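Nicotinate phosphoribosyltransferase (Porphyromonas gingivalis, PDB 2IM5) probably catalyses the ATP-driven transfer of phosphoribose from phosphoribosyl diphosphate to nicotinate, giving nicotinate ribonucleotide for NAD biosynthesis. Local coordinates at residues Phe42-Glu53 / Val126-Phe134; Leu248-Val256 / Tyr364-Asp372. One frame throughout, in Å; residues are numbered along the deposited sequence.

Contact 1 of 2, residues Phe42-Glu53 / Val126-Phe134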
loop_
_atom_site.group_PDB
_atom_site.type_symbol
_atom_site.label_atom_id
_atom_site.label_comp_id
_atom_site.label_asym_id
_atom_site.label_seq_id
_atom_site.Cartn_x
_atom_site.Cartn_y
_atom_site.Cartn_z
ATOM N N PHE A 42 -1.867 -15.535 -19.905
ATOM C CA PHE A 42 -2.009 -16.512 -18.835
ATOM C C PHE A 42 -2.911 -17.646 -19.282
ATOM O O PHE A 42 -3.831 -17.447 -20.075
ATOM C CB PHE A 42 -2.585 -15.845 -17.582
ATOM C CG PHE A 42 -1.567 -15.093 -16.779
ATOM C CD1 PHE A 42 -0.687 -15.772 -15.942
ATOM C CD2 PHE A 42 -1.481 -13.710 -16.859
ATOM C CE1 PHE A 42 0.261 -15.085 -15.194
ATOM C CE2 PHE A 42 -0.534 -13.012 -16.117
ATOM C CZ PHE A 42 0.340 -13.704 -15.282
ATOM N N THR A 43 -2.642 -18.835 -18.764
ATOM C CA THR A 43 -3.410 -20.014 -19.121
ATOM C C THR A 43 -4.430 -20.362 -18.057
ATOM O O THR A 43 -4.315 -19.937 -16.907
ATOM C CB THR A 43 -2.500 -21.230 -19.305
ATOM O OG1 THR A 43 -1.861 -21.531 -18.056
ATOM C CG2 THR A 43 -1.443 -20.947 -20.364
ATOM N N GLU A 44 -5.422 -21.154 -18.448
ATOM C CA GLU A 44 -6.472 -21.568 -17.534
ATOM C C GLU A 44 -5.940 -22.415 -16.390
ATOM O O GLU A 44 -6.526 -22.429 -15.308
ATOM C CB GLU A 44 -7.558 -22.346 -18.282
ATOM C CG GLU A 44 -8.850 -21.565 -18.482
ATOM C CD GLU A 44 -9.496 -21.152 -17.165
ATOM O OE1 GLU A 44 -9.605 -22.008 -16.260
ATOM O OE2 GLU A 44 -9.901 -19.977 -17.036
ATOM N N GLU A 45 -4.837 -23.123 -16.611
ATOM C CA GLU A 45 -4.302 -23.945 -15.536
ATOM C C GLU A 45 -3.679 -23.062 -14.464
ATOM O O GLU A 45 -3.719 -23.406 -13.285
ATOM C CB GLU A 45 -3.289 -24.967 -16.054
ATOM C CG GLU A 45 -1.889 -24.456 -16.281
ATOM C CD GLU A 45 -0.903 -25.590 -16.538
ATOM O OE1 GLU A 45 -0.744 -26.462 -15.650
ATOM O OE2 GLU A 45 -0.289 -25.607 -17.627
ATOM N N PHE A 46 -3.107 -21.930 -14.866
ATOM C CA PHE A 46 -2.533 -21.007 -13.890
ATOM C C PHE A 46 -3.705 -20.403 -13.112
ATOM O O PHE A 46 -3.669 -20.300 -11.883
ATOM C CB PHE A 46 -1.754 -19.884 -14.574
ATOM C CG PHE A 46 -1.059 -18.968 -13.611
ATOM C CD1 PHE A 46 0.126 -19.359 -12.990
ATOM C CD2 PHE A 46 -1.603 -17.723 -13.291
ATOM C CE1 PHE A 46 0.761 -18.525 -12.060
ATOM C CE2 PHE A 46 -0.978 -16.883 -12.364
ATOM C CZ PHE A 46 0.210 -17.291 -11.748
ATOM N N ALA A 47 -4.752 -20.019 -13.838
ATOM C CA ALA A 47 -5.934 -19.435 -13.215
ATOM C C ALA A 47 -6.467 -20.401 -12.168
ATOM O O ALA A 47 -6.909 -19.997 -11.094
ATOM C CB ALA A 47 -7.001 -19.163 -14.264
ATOM N N GLU A 48 -6.419 -21.689 -12.486
ATOM C CA GLU A 48 -6.896 -22.705 -11.562
ATOM C C GLU A 48 -5.992 -22.782 -10.329
ATOM O O GLU A 48 -6.454 -23.038 -9.218
ATOM C CB GLU A 48 -6.961 -24.062 -12.264
ATOM C CG GLU A 48 -7.664 -25.124 -11.453
ATOM C CD GLU A 48 -8.999 -24.646 -10.898
ATOM O OE1 GLU A 48 -9.810 -24.090 -11.674
ATOM O OE2 GLU A 48 -9.238 -24.833 -9.682
ATOM N N LEU A 49 -4.698 -22.561 -10.528
ATOM C CA LEU A 49 -3.769 -22.579 -9.404
ATOM C C LEU A 49 -4.116 -21.415 -8.474
ATOM O O LEU A 49 -4.061 -21.543 -7.255
ATOM C CB LEU A 49 -2.327 -22.424 -9.895
ATOM C CG LEU A 49 -1.737 -23.588 -10.690
ATOM C CD1 LEU A 49 -0.335 -23.235 -11.140
ATOM C CD2 LEU A 49 -1.723 -24.837 -9.820
ATOM N N VAL A 50 -4.476 -20.281 -9.064
ATOM C CA VAL A 50 -4.833 -19.104 -8.289
ATOM C C VAL A 50 -6.100 -19.372 -7.494
ATOM O O VAL A 50 -6.164 -19.075 -6.300
ATOM C CB VAL A 50 -5.049 -17.884 -9.200
ATOM C CG1 VAL A 50 -5.561 -16.704 -8.383
ATOM C CG2 VAL A 50 -3.742 -17.524 -9.889
ATOM N N ARG A 51 -7.106 -19.941 -8.151
ATOM C CA ARG A 51 -8.361 -20.247 -7.477
ATOM C C ARG A 51 -8.126 -21.184 -6.292
ATOM O O ARG A 51 -8.761 -21.046 -5.245
ATOM C CB ARG A 51 -9.372 -20.863 -8.459
ATOM C CG ARG A 51 -9.992 -19.839 -9.410
ATOM C CD ARG A 51 -11.155 -20.419 -10.218
ATOM N NE ARG A 51 -10.681 -21.264 -11.303
ATOM C CZ ARG A 51 -10.607 -20.891 -12.574
ATOM N NH1 ARG A 51 -10.988 -19.677 -12.945
ATOM N NH2 ARG A 51 -10.126 -21.734 -13.476
ATOM N N GLY A 52 -7.207 -22.131 -6.459
ATOM C CA GLY A 52 -6.906 -23.057 -5.384
ATOM C C GLY A 52 -6.304 -22.358 -4.178
ATOM O O GLY A 52 -6.637 -22.674 -3.033
ATOM N N GLU A 53 -5.410 -21.410 -4.431
ATOM C CA GLU A 53 -4.772 -20.656 -3.359
ATOM C C GLU A 53 -5.804 -19.780 -2.660
ATOM O O GLU A 53 -5.793 -19.639 -1.436
ATOM C CB GLU A 53 -3.660 -19.776 -3.922
ATOM C CG GLU A 53 -2.445 -20.536 -4.416
ATOM C CD GLU A 53 -1.769 -21.333 -3.312
ATOM O OE1 GLU A 53 -1.636 -20.814 -2.178
ATOM O OE2 GLU A 53 -1.362 -22.483 -3.580
ATOM N N VAL A 126 0.240 -13.878 -3.728
ATOM C CA VAL A 126 0.011 -15.246 -4.171
ATOM C C VAL A 126 0.293 -15.380 -5.663
ATOM O O VAL A 126 0.966 -16.319 -6.090
ATOM C CB VAL A 126 -1.436 -15.687 -3.893
ATOM C CG1 VAL A 126 -1.785 -16.934 -4.714
ATOM C CG2 VAL A 126 -1.598 -15.987 -2.415
ATOM N N ILE A 127 -0.223 -14.445 -6.452
ATOM C CA ILE A 127 -0.006 -14.478 -7.894
ATOM C C ILE A 127 1.481 -14.386 -8.203
ATOM O O ILE A 127 1.997 -15.120 -9.047
ATOM C CB ILE A 127 -0.752 -13.323 -8.594
ATOM C CG1 ILE A 127 -2.256 -13.603 -8.559
ATOM C CG2 ILE A 127 -0.254 -13.146 -10.020
ATOM C CD1 ILE A 127 -3.088 -12.495 -9.141
ATOM N N SER A 128 2.171 -13.490 -7.511
ATOM C CA SER A 128 3.595 -13.312 -7.730
ATOM C C SER A 128 4.371 -14.593 -7.420
ATOM O O SER A 128 5.143 -15.070 -8.247
ATOM C CB SER A 128 4.117 -12.157 -6.869
ATOM O OG SER A 128 5.497 -11.939 -7.105
ATOM N N GLU A 129 4.157 -15.161 -6.237
ATOM C CA GLU A 129 4.864 -16.375 -5.857
ATOM C C GLU A 129 4.519 -17.548 -6.781
ATOM O O GLU A 129 5.410 -18.283 -7.205
ATOM C CB GLU A 129 4.574 -16.739 -4.390
ATOM C CG GLU A 129 5.330 -17.972 -3.914
ATOM C CD GLU A 129 5.520 -18.026 -2.403
ATOM O OE1 GLU A 129 5.995 -19.076 -1.904
ATOM O OE2 GLU A 129 5.206 -17.026 -1.713
ATOM N N LEU A 130 3.234 -17.717 -7.089
ATOM C CA LEU A 130 2.790 -18.790 -7.977
ATOM C C LEU A 130 3.436 -18.660 -9.341
ATOM O O LEU A 130 3.816 -19.653 -9.943
ATOM C CB LEU A 130 1.275 -18.757 -8.185
ATOM C CG LEU A 130 0.332 -19.394 -7.172
ATOM C CD1 LEU A 130 -1.101 -19.238 -7.686
ATOM C CD2 LEU A 130 0.668 -20.873 -6.988
ATOM N N TYR A 131 3.540 -17.426 -9.819
ATOM C CA TYR A 131 4.115 -17.151 -11.126
ATOM C C TYR A 131 5.544 -17.666 -11.270
ATOM O O TYR A 131 5.849 -18.413 -12.199
ATOM C CB TYR A 131 4.087 -15.649 -11.406
ATOM C CG TYR A 131 4.744 -15.277 -12.708
ATOM C CD1 TYR A 131 4.133 -15.564 -13.924
ATOM C CD2 TYR A 131 5.998 -14.666 -12.726
ATOM C CE1 TYR A 131 4.757 -15.252 -15.136
ATOM C CE2 TYR A 131 6.628 -14.350 -13.921
ATOM C CZ TYR A 131 6.004 -14.645 -15.123
ATOM O OH TYR A 131 6.628 -14.319 -16.310
ATOM N N TYR A 132 6.421 -17.257 -10.357
ATOM C CA TYR A 132 7.814 -17.683 -10.415
ATOM C C TYR A 132 7.935 -19.195 -10.289
ATOM O O TYR A 132 8.775 -19.804 -10.945
ATOM C CB TYR A 132 8.621 -16.956 -9.341
ATOM C CG TYR A 132 8.644 -15.466 -9.591
ATOM C CD1 TYR A 132 9.276 -14.944 -10.716
ATOM C CD2 TYR A 132 7.987 -14.584 -8.731
ATOM C CE1 TYR A 132 9.255 -13.582 -10.987
ATOM C CE2 TYR A 132 7.960 -13.218 -8.990
ATOM C CZ TYR A 132 8.595 -12.725 -10.117
ATOM O OH TYR A 132 8.573 -11.378 -10.373
ATOM N N ARG A 133 7.092 -19.803 -9.459
ATOM C CA ARG A 133 7.119 -21.255 -9.319
ATOM C C ARG A 133 6.739 -21.854 -10.671
ATOM O O ARG A 133 7.399 -22.765 -11.179
ATOM C CB ARG A 133 6.092 -21.741 -8.300
ATOM C CG ARG A 133 6.414 -21.485 -6.852
ATOM C CD ARG A 133 5.366 -22.180 -5.993
ATOM N NE ARG A 133 5.501 -21.872 -4.574
ATOM C CZ ARG A 133 4.682 -22.336 -3.634
ATOM N NH1 ARG A 133 3.672 -23.130 -3.967
ATOM N NH2 ARG A 133 4.869 -22.002 -2.366
ATOM N N PHE A 134 5.662 -21.319 -11.241
ATOM C CA PHE A 134 5.137 -21.783 -12.513
ATOM C C PHE A 134 6.160 -21.781 -13.641
ATOM O O PHE A 134 6.220 -22.729 -14.418
ATOM C CB PHE A 134 3.932 -20.933 -12.925
ATOM C CG PHE A 134 3.035 -21.602 -13.926
ATOM C CD1 PHE A 134 2.235 -22.674 -13.551
ATOM C CD2 PHE A 134 2.972 -21.148 -15.237
ATOM C CE1 PHE A 134 1.379 -23.283 -14.475
ATOM C CE2 PHE A 134 2.120 -21.748 -16.167
ATOM C CZ PHE A 134 1.323 -22.817 -15.786
#

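Contact 2 of 2, residues Leu248-Val256 / Tyr364-Asp372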
loop_
_atom_site.group_PDB
_atom_site.type_symbol
_atom_site.label_atom_id
_atom_site.label_comp_id
_atom_site.label_asym_id
_atom_site.label_seq_id
_atom_site.Cartn_x
_atom_site.Cartn_y
_atom_site.Cartn_z
ATOM N N LEU A 248 -1.367 10.923 1.876
ATOM C CA LEU A 248 -1.010 10.808 0.469
ATOM C C LEU A 248 -1.592 12.032 -0.218
ATOM O O LEU A 248 -2.741 12.394 0.029
ATOM C CB LEU A 248 -1.619 9.543 -0.139
ATOM C CG LEU A 248 -0.746 8.292 -0.112
ATOM C CD1 LEU A 248 -1.566 7.088 -0.549
ATOM C CD2 LEU A 248 0.454 8.488 -1.035
ATOM N N THR A 249 -0.815 12.653 -1.098
ATOM C CA THR A 249 -1.255 13.869 -1.770
ATOM C C THR A 249 -1.536 13.792 -3.266
ATOM O O THR A 249 -2.186 14.678 -3.808
ATOM C CB THR A 249 -0.211 14.989 -1.577
ATOM O OG1 THR A 249 0.971 14.667 -2.326
ATOM C CG2 THR A 249 0.167 15.124 -0.106
ATOM N N ASP A 250 -1.083 12.738 -3.935
ATOM C CA ASP A 250 -1.251 12.652 -5.390
ATOM C C ASP A 250 -2.501 11.987 -5.971
ATOM O O ASP A 250 -2.628 11.914 -7.197
ATOM C CB ASP A 250 -0.010 11.979 -5.992
ATOM C CG ASP A 250 0.072 10.496 -5.655
ATOM O OD1 ASP A 250 -0.458 10.093 -4.600
ATOM O OD2 ASP A 250 0.672 9.726 -6.437
ATOM N N THR A 251 -3.414 11.519 -5.122
ATOM C CA THR A 251 -4.619 10.853 -5.608
ATOM C C THR A 251 -5.269 11.620 -6.749
ATOM O O THR A 251 -5.560 11.054 -7.795
ATOM C CB THR A 251 -5.656 10.669 -4.494
ATOM O OG1 THR A 251 -5.013 10.125 -3.337
ATOM C CG2 THR A 251 -6.767 9.711 -4.954
ATOM N N TYR A 252 -5.496 12.910 -6.549
ATOM C CA TYR A 252 -6.096 13.719 -7.600
ATOM C C TYR A 252 -5.129 14.822 -7.966
ATOM O O TYR A 252 -5.542 15.944 -8.242
ATOM C CB TYR A 252 -7.431 14.318 -7.132
ATOM C CG TYR A 252 -8.437 13.260 -6.758
ATOM C CD1 TYR A 252 -8.888 12.337 -7.702
ATOM C CD2 TYR A 252 -8.888 13.138 -5.449
ATOM C CE1 TYR A 252 -9.757 11.317 -7.350
ATOM C CE2 TYR A 252 -9.760 12.123 -5.082
ATOM C CZ TYR A 252 -10.189 11.212 -6.038
ATOM O OH TYR A 252 -11.034 10.190 -5.684
ATOM N N THR A 253 -3.839 14.486 -7.956
ATOM C CA THR A 253 -2.792 15.443 -8.275
ATOM C C THR A 253 -2.391 16.212 -7.022
ATOM O O THR A 253 -3.245 16.677 -6.264
ATOM C CB THR A 253 -3.278 16.425 -9.367
ATOM O OG1 THR A 253 -2.875 15.942 -10.659
ATOM C CG2 THR A 253 -2.781 17.803 -9.115
ATOM N N THR A 254 -1.087 16.336 -6.803
ATOM C CA THR A 254 -0.573 17.049 -5.646
ATOM C C THR A 254 -0.882 18.548 -5.683
ATOM O O THR A 254 -1.041 19.169 -4.630
ATOM C CB THR A 254 0.954 16.829 -5.490
ATOM O OG1 THR A 254 1.193 15.472 -5.098
ATOM C CG2 THR A 254 1.530 17.747 -4.418
ATOM N N ASP A 255 -0.983 19.132 -6.875
ATOM C CA ASP A 255 -1.307 20.556 -6.967
ATOM C C ASP A 255 -2.702 20.815 -6.398
ATOM O O ASP A 255 -2.925 21.821 -5.721
ATOM C CB ASP A 255 -1.239 21.057 -8.418
ATOM C CG ASP A 255 0.196 21.153 -8.941
ATOM O OD1 ASP A 255 1.137 21.168 -8.115
ATOM O OD2 ASP A 255 0.383 21.228 -10.175
ATOM N N VAL A 256 -3.636 19.905 -6.678
ATOM C CA VAL A 256 -4.994 20.046 -6.176
ATOM C C VAL A 256 -4.971 19.870 -4.654
ATOM O O VAL A 256 -5.605 20.623 -3.921
ATOM C CB VAL A 256 -5.929 18.993 -6.802
ATOM C CG1 VAL A 256 -7.249 18.953 -6.044
ATOM C CG2 VAL A 256 -6.172 19.328 -8.273
ATOM N N TYR A 364 -17.710 4.878 -9.977
ATOM C CA TYR A 364 -16.350 4.533 -10.376
ATOM C C TYR A 364 -15.320 5.345 -9.614
ATOM O O TYR A 364 -15.551 6.513 -9.307
ATOM C CB TYR A 364 -16.142 4.770 -11.870
ATOM C CG TYR A 364 -16.848 3.768 -12.739
ATOM C CD1 TYR A 364 -16.637 2.400 -12.558
ATOM C CD2 TYR A 364 -17.729 4.179 -13.742
ATOM C CE1 TYR A 364 -17.285 1.456 -13.352
ATOM C CE2 TYR A 364 -18.386 3.242 -14.548
ATOM C CZ TYR A 364 -18.158 1.882 -14.344
ATOM O OH TYR A 364 -18.809 0.948 -15.124
ATOM N N CYS A 365 -14.186 4.712 -9.319
ATOM C CA CYS A 365 -13.090 5.364 -8.614
ATOM C C CYS A 365 -11.968 5.639 -9.604
ATOM O O CYS A 365 -11.726 4.848 -10.514
ATOM C CB CYS A 365 -12.548 4.467 -7.494
ATOM S SG CYS A 365 -13.731 4.045 -6.184
ATOM N N VAL A 366 -11.283 6.762 -9.439
ATOM C CA VAL A 366 -10.181 7.086 -10.321
ATOM C C VAL A 366 -9.000 7.579 -9.505
ATOM O O VAL A 366 -9.134 7.909 -8.327
ATOM C CB VAL A 366 -10.562 8.176 -11.358
ATOM C CG1 VAL A 366 -11.775 7.741 -12.154
ATOM C CG2 VAL A 366 -10.832 9.487 -10.665
ATOM N N LYS A 367 -7.839 7.609 -10.144
ATOM C CA LYS A 367 -6.609 8.078 -9.521
ATOM C C LYS A 367 -5.843 8.811 -10.609
ATOM O O LYS A 367 -5.709 8.299 -11.717
ATOM C CB LYS A 367 -5.779 6.903 -9.006
ATOM C CG LYS A 367 -4.441 7.333 -8.437
ATOM C CD LYS A 367 -3.598 6.140 -8.059
ATOM C CE LYS A 367 -2.157 6.561 -7.819
ATOM N NZ LYS A 367 -1.288 5.371 -7.590
ATOM N N LEU A 368 -5.345 10.003 -10.300
ATOM C CA LEU A 368 -4.628 10.789 -11.292
ATOM C C LEU A 368 -3.097 10.763 -11.208
ATOM O O LEU A 368 -2.425 10.738 -12.241
ATOM C CB LEU A 368 -5.126 12.230 -11.242
ATOM C CG LEU A 368 -6.642 12.416 -11.417
ATOM C CD1 LEU A 368 -6.974 13.904 -11.409
ATOM C CD2 LEU A 368 -7.106 11.776 -12.722
ATOM N N SER A 369 -2.549 10.769 -9.997
ATOM C CA SER A 369 -1.092 10.768 -9.792
ATOM C C SER A 369 -0.436 12.062 -10.277
ATOM O O SER A 369 -1.078 12.891 -10.918
ATOM C CB SER A 369 -0.430 9.585 -10.511
ATOM O OG SER A 369 0.077 9.975 -11.780
ATOM N N ASP A 370 0.847 12.229 -9.969
ATOM C CA ASP A 370 1.580 13.422 -10.373
ATOM C C ASP A 370 2.324 13.267 -11.694
ATOM O O ASP A 370 3.115 14.125 -12.071
ATOM C CB ASP A 370 2.572 13.844 -9.289
ATOM C CG ASP A 370 1.888 14.460 -8.082
ATOM O OD1 ASP A 370 0.877 15.167 -8.270
ATOM O OD2 ASP A 370 2.367 14.249 -6.950
ATOM N N VAL A 371 2.090 12.167 -12.394
ATOM C CA VAL A 371 2.743 11.971 -13.678
ATOM C C VAL A 371 1.716 12.237 -14.767
ATOM O O VAL A 371 0.693 11.555 -14.845
ATOM C CB VAL A 371 3.287 10.544 -13.831
ATOM C CG1 VAL A 371 3.904 10.376 -15.215
ATOM C CG2 VAL A 371 4.329 10.269 -12.758
ATOM N N ASP A 372 1.985 13.249 -15.589
ATOM C CA ASP A 372 1.089 13.613 -16.682
ATOM C C ASP A 372 0.747 12.405 -17.543
ATOM O O ASP A 372 1.632 11.651 -17.945
ATOM C CB ASP A 372 1.732 14.688 -17.560
ATOM C CG ASP A 372 1.834 16.032 -16.863
ATOM O OD1 ASP A 372 2.419 16.092 -15.754
ATOM O OD2 ASP A 372 1.332 17.030 -17.431
HETATM O O HOH W 1 -12.135 8.278 -7.045
#

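Contact 1 of 2, residues Phe42-Glu53 / Val126-Phe134
Where Phe46, Leu49 and Val50 meet Ile127, Leu130 and Phe134, helices 44-53 and 126-134 pass each other at 134°, nearer antiparallel than perpendicular, with their axes 10.3 Å apart. Two knobs interlock. The Phe46 ring enters a hole made by Ile127, Leu130, Tyr131 and Phe134, its CG swung anti to the backbone N (chi1 -176°). It goes in edge first: Phe46 CE1 lies 3.7 Å from Tyr131 N, close to the ring plane, and CD1 comes down on the face of Phe134, 3.8 Å from Phe134 CG. The two rings form a T-shaped pair, centroids 5.3 Å apart and planes at 72°. In return, Leu130 pushes among Phe46, Leu49, Val50 and Glu53, its CD1 3.8 Å from Val50 CG2.

Phe134 is gripped from further sides. Leu49 CD1 sits 3.6 Å from Phe134 CD1, while the carboxylate carbon of Glu45 meets the ring edge, CD 3.6 Å from Phe134 CZ, with the carboxylate standing nearly perpendicular to the ring. At the other end of the interface Glu53 uses its aliphatic part, CB lying 3.5 Å from Val126 CG1; its OE1 accepts a hydrogen bond from the backbone N of Ile3. No hydrogen bond crosses between the helices, so shape and apolar contact carry the join.

Strand 105-110 adjoins the interface, its Leu105 touching both Phe46 and Ile127. This is knobs-into-holes packing of two helices, 44-56 and 120-134, beside the antiparallel sheet.

Contact 2 of 2, residues Leu248-Val256 / Tyr364-Asp372
Backbone bonds bring Asp250 and Thr251 against Leu368 and Ser369. Leu368 N gives a nearly straight bond to Thr251 O, 2.7 Å long at 176°, and Ser369 N makes a weak, bent one to Asp250 O. That same Asp250 oxygen takes Thr253 N in closing the type I turn from Asp250 to Thr253. Lys367 CA adds a CH...O contact to Thr251 O.

The side-chain bonds centre on Asp370, whose carboxylate takes hold of the start of helix 254-260. With CG anti to the carbonyl carbon (chi1 -73°), the group reaches Thr254: Asp370 OD1 receives Thr254 N at 2.7 Å, and OD2 receives Thr254 OG1 at 2.5 Å, each oxygen through its syn lone pair. A single carboxylate thus binds both the backbone and the hydroxyl of one residue. Thr249 OG1 in turn donates to Thr254 OG1, making that hydroxyl a relay between Thr249 and Asp370. Ser369 OG accepts from Val371 N, an ST turn that shapes the chain around Asp370.

Apolar contact and water finish the other end. The edge of the Tyr252 ring meets Val366, Tyr252 CE1 lying 3.9 Å from Val366 CG2, while Leu368 CD1 packs 3.9 Å from Tyr252 CA. One water accepts from Tyr252 OH and Val366 N, bridging the two segments.

Ser276 OG bonds both Asp250 OD2 and Asp370 N. Thr251 OG1 bonds weakly to ND1 of His213, a predicted autophosphorylation site unmodified here. The contact lies among helices 213-223, 279-292 and 379-389, joining the turn after strand 246-248 of the parallel sheet to the loop following strand 363-364.

How the contacts relate
From the N terminus, the chain passes strand 29-36 and enters contact 1 on helix 44-56. It then runs through two further helices, strands 95-99 and 105-110 and a short helix before helix 120-134 closes that loop of 72 residues. Next come the first strands of the parallel sheet and the helices between them, and contact 2 opens just past strand 246-248. Its 107 intervening residues include the parallel strands 271-274, 301-304 and 325-330, then strand 347-355 of the antiparallel sheet. The loops are in series, neither nested nor crossed; the centres of contact 1 and contact 2 lie about 32 Å apart. Contact 1 joins two helices beside the antiparallel sheet; contact 2 ties the chain leaving that sheet to the parallel sheet at strand 246-248.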